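Local structure of probable oxidoreductase (Pseudomonas aeruginosa, 4B7C) at residues B[6-17]-B[98-110]. The protein is probably an NADP-dependent oxidoreductase of the medium-chain dehydrogenase/reductase superfamily, though its substrate is not established. Residues are numbered along the deposited sequence; the frame is centred on the assembly and turned at random.
Sequences QINRQYQLAQRP and GALGVQDYFIGEP
The guanidinium of Arg9 meets the carboxylate of Asp104 edge to edge, the two planes only 14° apart. Side-on, Arg9 NE reaches Asp104 OD2 at 2.8 Å and Arg9 NH2 reaches Asp104 OD1, each oxygen accepting on its syn lone pair, which makes a two-pronged salt bridge. OD2 also accepts the backbone N of Arg9 on its anti side, so one residue holds that oxygen twice. Gln103 OE1 takes two N-H donors from opposite sides of its amide plane, Asn8 ND2 (3.0 Å) well above it and Gln10 NE2 (2.9 Å) only tilted from it. Gln103 NE2 donates to Leu100 O at 2.8 Å, which fixes the flip of the group. With CG opposite its backbone N (chi1 -177°), Asn8 turns its amide to the incoming chain, ND2 toward Gln103 and OD1 accepting from Tyr105 N, which sits above the carbonyl plane. Near the plane of the Tyr105 ring, Ile7 O lies at the edge, while Lys44 makes a cation-pi contact with that ring. In this GroES-like N-terminal domain, strand 7-13 pairs with strand 26-32 in a two-stranded sheet and meets the loop entering strand 105-108 through a single bridge, Gln10 with Gln103. Backbone bonds flank it: Asp104 N to Arg9 O, and Tyr11 N to Val102 O at 3.0 Å, nearly straight. Val102 CG1 packs against Tyr11 CB at 3.7 Å, and the Tyr11 hydroxyl is hydrogen-bonded to Glu314 O.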
loop_
_atom_site.group_PDB
_atom_site.type_symbol
_atom_site.label_atom_id
_atom_site.label_comp_id
_atom_site.label_asym_id
_atom_site.label_seq_id
_atom_site.Cartn_x
_atom_site.Cartn_y
_atom_site.Cartn_z
ATOM N N GLN B 6 -20.067 -46.435 -11.346
ATOM C CA GLN B 6 -20.544 -45.053 -11.633
ATOM C C GLN B 6 -19.391 -44.204 -12.165
ATOM O O GLN B 6 -18.224 -44.466 -11.863
ATOM C CB GLN B 6 -21.129 -44.441 -10.361
ATOM C CG GLN B 6 -21.818 -43.074 -10.501
ATOM C CD GLN B 6 -23.201 -43.135 -11.170
ATOM O OE1 GLN B 6 -24.166 -43.639 -10.598
ATOM N NE2 GLN B 6 -23.301 -42.575 -12.372
ATOM N N ILE B 7 -19.731 -43.201 -12.972
ATOM C CA ILE B 7 -18.732 -42.362 -13.636
ATOM C C ILE B 7 -18.685 -40.951 -13.058
ATOM O O ILE B 7 -19.716 -40.302 -12.883
ATOM C CB ILE B 7 -18.955 -42.279 -15.173
ATOM C CG1 ILE B 7 -18.749 -43.668 -15.806
ATOM C CG2 ILE B 7 -18.004 -41.278 -15.806
ATOM C CD1 ILE B 7 -17.291 -44.094 -15.876
ATOM N N ASN B 8 -17.471 -40.478 -12.805
ATOM C CA ASN B 8 -17.234 -39.082 -12.426
ATOM C C ASN B 8 -16.626 -38.333 -13.602
ATOM O O ASN B 8 -15.476 -38.559 -13.956
ATOM C CB ASN B 8 -16.297 -39.006 -11.212
ATOM C CG ASN B 8 -16.082 -37.581 -10.721
ATOM O OD1 ASN B 8 -16.949 -36.709 -10.886
ATOM N ND2 ASN B 8 -14.917 -37.333 -10.121
ATOM N N ARG B 9 -17.405 -37.444 -14.214
ATOM C CA ARG B 9 -16.878 -36.612 -15.293
ATOM C C ARG B 9 -16.088 -35.472 -14.668
ATOM O O ARG B 9 -16.536 -34.856 -13.693
ATOM C CB ARG B 9 -17.979 -36.034 -16.181
ATOM C CG ARG B 9 -18.892 -37.076 -16.822
ATOM C CD ARG B 9 -20.069 -36.411 -17.504
ATOM N NE ARG B 9 -20.880 -35.652 -16.564
ATOM C CZ ARG B 9 -21.747 -34.707 -16.908
ATOM N NH1 ARG B 9 -21.941 -34.379 -18.183
ATOM N NH2 ARG B 9 -22.421 -34.073 -15.965
ATOM N N GLN B 10 -14.929 -35.186 -15.255
ATOM C CA GLN B 10 -14.023 -34.166 -14.738
ATOM C C GLN B 10 -13.440 -33.310 -15.849
ATOM O O GLN B 10 -13.122 -33.809 -16.930
ATOM C CB GLN B 10 -12.849 -34.802 -14.012
ATOM C CG GLN B 10 -13.179 -35.830 -12.959
ATOM C CD GLN B 10 -11.900 -36.376 -12.345
ATOM O OE1 GLN B 10 -10.985 -36.775 -13.063
ATOM N NE2 GLN B 10 -11.808 -36.344 -11.016
ATOM N N TYR B 11 -13.288 -32.029 -15.564
ATOM C CA TYR B 11 -12.467 -31.164 -16.393
ATOM C C TYR B 11 -11.101 -31.031 -15.750
ATOM O O TYR B 11 -10.974 -30.521 -14.633
ATOM C CB TYR B 11 -13.090 -29.795 -16.602
ATOM C CG TYR B 11 -14.000 -29.752 -17.786
ATOM C CD1 TYR B 11 -13.486 -29.788 -19.081
ATOM C CD2 TYR B 11 -15.380 -29.676 -17.623
ATOM C CE1 TYR B 11 -14.323 -29.746 -20.180
ATOM C CE2 TYR B 11 -16.222 -29.645 -18.715
ATOM C CZ TYR B 11 -15.686 -29.679 -19.994
ATOM O OH TYR B 11 -16.524 -29.650 -21.073
ATOM N N GLN B 12 -10.089 -31.520 -16.459
ATOM C CA GLN B 12 -8.710 -31.420 -16.000
ATOM C C GLN B 12 -8.008 -30.279 -16.715
ATOM O O GLN B 12 -8.354 -29.937 -17.839
ATOM C CB GLN B 12 -7.951 -32.709 -16.255
ATOM C CG GLN B 12 -8.514 -33.907 -15.523
ATOM C CD GLN B 12 -7.826 -35.203 -15.907
ATOM O OE1 GLN B 12 -7.009 -35.236 -16.826
ATOM N NE2 GLN B 12 -8.165 -36.286 -15.209
ATOM N N LEU B 13 -7.034 -29.680 -16.039
ATOM C CA LEU B 13 -6.182 -28.672 -16.668
ATOM C C LEU B 13 -5.211 -29.386 -17.604
ATOM O O LEU B 13 -4.393 -30.192 -17.163
ATOM C CB LEU B 13 -5.430 -27.847 -15.629
ATOM C CG LEU B 13 -4.565 -26.696 -16.166
ATOM C CD1 LEU B 13 -5.441 -25.624 -16.798
ATOM C CD2 LEU B 13 -3.687 -26.122 -15.064
ATOM N N ALA B 14 -5.315 -29.077 -18.894
ATOM C CA ALA B 14 -4.583 -29.809 -19.939
ATOM C C ALA B 14 -3.306 -29.074 -20.346
ATOM O O ALA B 14 -2.261 -29.684 -20.535
ATOM C CB ALA B 14 -5.469 -30.021 -21.153
ATOM N N GLN B 15 -3.414 -27.760 -20.501
ATOM C CA GLN B 15 -2.245 -26.925 -20.793
ATOM C C GLN B 15 -2.433 -25.516 -20.248
ATOM O O GLN B 15 -3.555 -24.990 -20.212
ATOM C CB GLN B 15 -1.954 -26.872 -22.302
ATOM C CG GLN B 15 -3.110 -26.381 -23.158
ATOM C CD GLN B 15 -2.775 -26.312 -24.659
ATOM O OE1 GLN B 15 -1.995 -27.116 -25.201
ATOM N NE2 GLN B 15 -3.357 -25.326 -25.332
ATOM N N ARG B 16 -1.322 -24.896 -19.858
ATOM C CA ARG B 16 -1.341 -23.542 -19.318
ATOM C C ARG B 16 -1.658 -22.592 -20.460
ATOM O O ARG B 16 -0.953 -22.594 -21.471
ATOM C CB ARG B 16 0.009 -23.178 -18.673
ATOM C CG ARG B 16 0.573 -24.309 -17.827
ATOM C CD ARG B 16 1.151 -23.891 -16.503
ATOM N NE ARG B 16 0.015 -23.864 -15.624
ATOM C CZ ARG B 16 -0.210 -24.602 -14.538
ATOM N NH1 ARG B 16 0.641 -25.511 -14.067
ATOM N NH2 ARG B 16 -1.346 -24.374 -13.905
ATOM N N PRO B 17 -2.711 -21.772 -20.305
ATOM C CA PRO B 17 -3.086 -20.861 -21.375
ATOM C C PRO B 17 -2.154 -19.665 -21.520
ATOM O O PRO B 17 -1.582 -19.181 -20.534
ATOM C CB PRO B 17 -4.465 -20.361 -20.944
ATOM C CG PRO B 17 -4.435 -20.419 -19.457
ATOM C CD PRO B 17 -3.540 -21.575 -19.106
ATOM N N GLY B 98 -17.321 -25.919 -0.332
ATOM C CA GLY B 98 -15.889 -26.259 -0.323
ATOM C C GLY B 98 -15.294 -26.276 -1.711
ATOM O O GLY B 98 -15.978 -25.977 -2.697
ATOM N N ALA B 99 -14.005 -26.597 -1.784
ATOM C CA ALA B 99 -13.305 -26.712 -3.057
ATOM C C ALA B 99 -13.673 -28.056 -3.652
ATOM O O ALA B 99 -12.965 -29.041 -3.472
ATOM C CB ALA B 99 -11.778 -26.593 -2.862
ATOM N N LEU B 100 -14.796 -28.095 -4.353
ATOM C CA LEU B 100 -15.355 -29.361 -4.863
ATOM C C LEU B 100 -14.777 -29.791 -6.211
ATOM O O LEU B 100 -14.892 -30.952 -6.607
ATOM C CB LEU B 100 -16.882 -29.255 -4.982
ATOM C CG LEU B 100 -17.632 -29.010 -3.659
ATOM C CD1 LEU B 100 -19.147 -28.966 -3.871
ATOM C CD2 LEU B 100 -17.255 -30.045 -2.603
ATOM N N GLY B 101 -14.211 -28.835 -6.940
ATOM C CA GLY B 101 -13.585 -29.130 -8.231
ATOM C C GLY B 101 -14.581 -29.145 -9.385
ATOM O O GLY B 101 -15.792 -29.300 -9.176
ATOM N N VAL B 102 -14.066 -28.986 -10.608
ATOM C CA VAL B 102 -14.913 -28.972 -11.798
ATOM C C VAL B 102 -15.180 -30.410 -12.205
ATOM O O VAL B 102 -14.548 -30.954 -13.119
ATOM C CB VAL B 102 -14.308 -28.174 -12.970
ATOM C CG1 VAL B 102 -15.270 -28.187 -14.150
ATOM C CG2 VAL B 102 -14.030 -26.727 -12.562
ATOM N N GLN B 103 -16.142 -31.018 -11.516
ATOM C CA GLN B 103 -16.443 -32.433 -11.668
ATOM C C GLN B 103 -17.827 -32.772 -11.089
ATOM O O GLN B 103 -18.446 -31.946 -10.420
ATOM C CB GLN B 103 -15.378 -33.288 -10.981
ATOM C CG GLN B 103 -15.193 -32.971 -9.512
ATOM C CD GLN B 103 -14.041 -33.705 -8.879
ATOM O OE1 GLN B 103 -13.565 -34.731 -9.386
ATOM N NE2 GLN B 103 -13.584 -33.180 -7.739
ATOM N N ASP B 104 -18.299 -33.979 -11.381
ATOM C CA ASP B 104 -19.613 -34.453 -10.897
ATOM C C ASP B 104 -19.586 -34.735 -9.395
ATOM O O ASP B 104 -20.543 -34.434 -8.680
ATOM C CB ASP B 104 -20.044 -35.742 -11.604
ATOM C CG ASP B 104 -20.517 -35.513 -13.031
ATOM O OD1 ASP B 104 -21.296 -34.568 -13.281
ATOM O OD2 ASP B 104 -20.079 -36.293 -13.913
ATOM N N TYR B 105 -18.487 -35.341 -8.954
ATOM C CA TYR B 105 -18.349 -35.798 -7.574
ATOM C C TYR B 105 -17.014 -35.390 -6.990
ATOM O O TYR B 105 -15.992 -35.446 -7.678
ATOM C CB TYR B 105 -18.420 -37.322 -7.490
ATOM C CG TYR B 105 -19.728 -37.929 -7.914
ATOM C CD1 TYR B 105 -20.755 -38.126 -6.993
ATOM C CD2 TYR B 105 -19.938 -38.323 -9.230
ATOM C CE1 TYR B 105 -21.956 -38.695 -7.372
ATOM C CE2 TYR B 105 -21.139 -38.884 -9.622
ATOM C CZ TYR B 105 -22.142 -39.080 -8.683
ATOM O OH TYR B 105 -23.336 -39.629 -9.062
ATOM N N PHE B 106 -17.035 -34.988 -5.721
ATOM C CA PHE B 106 -15.814 -34.740 -4.955
ATOM C C PHE B 106 -15.599 -35.863 -3.961
ATOM O O PHE B 106 -16.515 -36.215 -3.209
ATOM C CB PHE B 106 -15.865 -33.412 -4.200
ATOM C CG PHE B 106 -14.773 -33.264 -3.169
ATOM C CD1 PHE B 106 -13.524 -32.767 -3.523
ATOM C CD2 PHE B 106 -14.987 -33.650 -1.839
ATOM C CE1 PHE B 106 -12.518 -32.633 -2.584
ATOM C CE2 PHE B 106 -13.980 -33.524 -0.898
ATOM C CZ PHE B 106 -12.740 -33.018 -1.268
ATOM N N ILE B 107 -14.397 -36.422 -3.970
ATOM C CA ILE B 107 -13.953 -37.362 -2.950
ATOM C C ILE B 107 -12.639 -36.878 -2.369
ATOM O O ILE B 107 -11.677 -36.659 -3.093
ATOM C CB ILE B 107 -13.732 -38.786 -3.475
ATOM C CG1 ILE B 107 -15.054 -39.419 -3.907
ATOM C CG2 ILE B 107 -13.143 -39.676 -2.404
ATOM C CD1 ILE B 107 -14.890 -40.874 -4.343
ATOM N N GLY B 108 -12.613 -36.698 -1.056
ATOM C CA GLY B 108 -11.397 -36.269 -0.382
ATOM C C GLY B 108 -11.600 -35.764 1.032
ATOM O O GLY B 108 -12.719 -35.778 1.570
ATOM N N GLU B 109 -10.513 -35.257 1.600
ATOM C CA GLU B 109 -10.534 -34.606 2.895
ATOM C C GLU B 109 -11.271 -33.281 2.790
ATOM O O GLU B 109 -10.972 -32.478 1.915
ATOM C CB GLU B 109 -9.108 -34.370 3.394
ATOM C CG GLU B 109 -8.410 -35.649 3.857
ATOM C CD GLU B 109 -7.725 -36.418 2.732
ATOM O OE1 GLU B 109 -7.503 -35.890 1.622
ATOM O OE2 GLU B 109 -7.409 -37.584 2.968
ATOM N N PRO B 110 -12.242 -33.030 3.682
ATOM C CA PRO B 110 -13.048 -31.803 3.592
ATOM C C PRO B 110 -12.358 -30.594 4.204
ATOM O O PRO B 110 -12.945 -29.855 5.002
ATOM C CB PRO B 110 -14.311 -32.162 4.371
ATOM C CG PRO B 110 -13.814 -33.078 5.418
ATOM C CD PRO B 110 -12.693 -33.879 4.793
#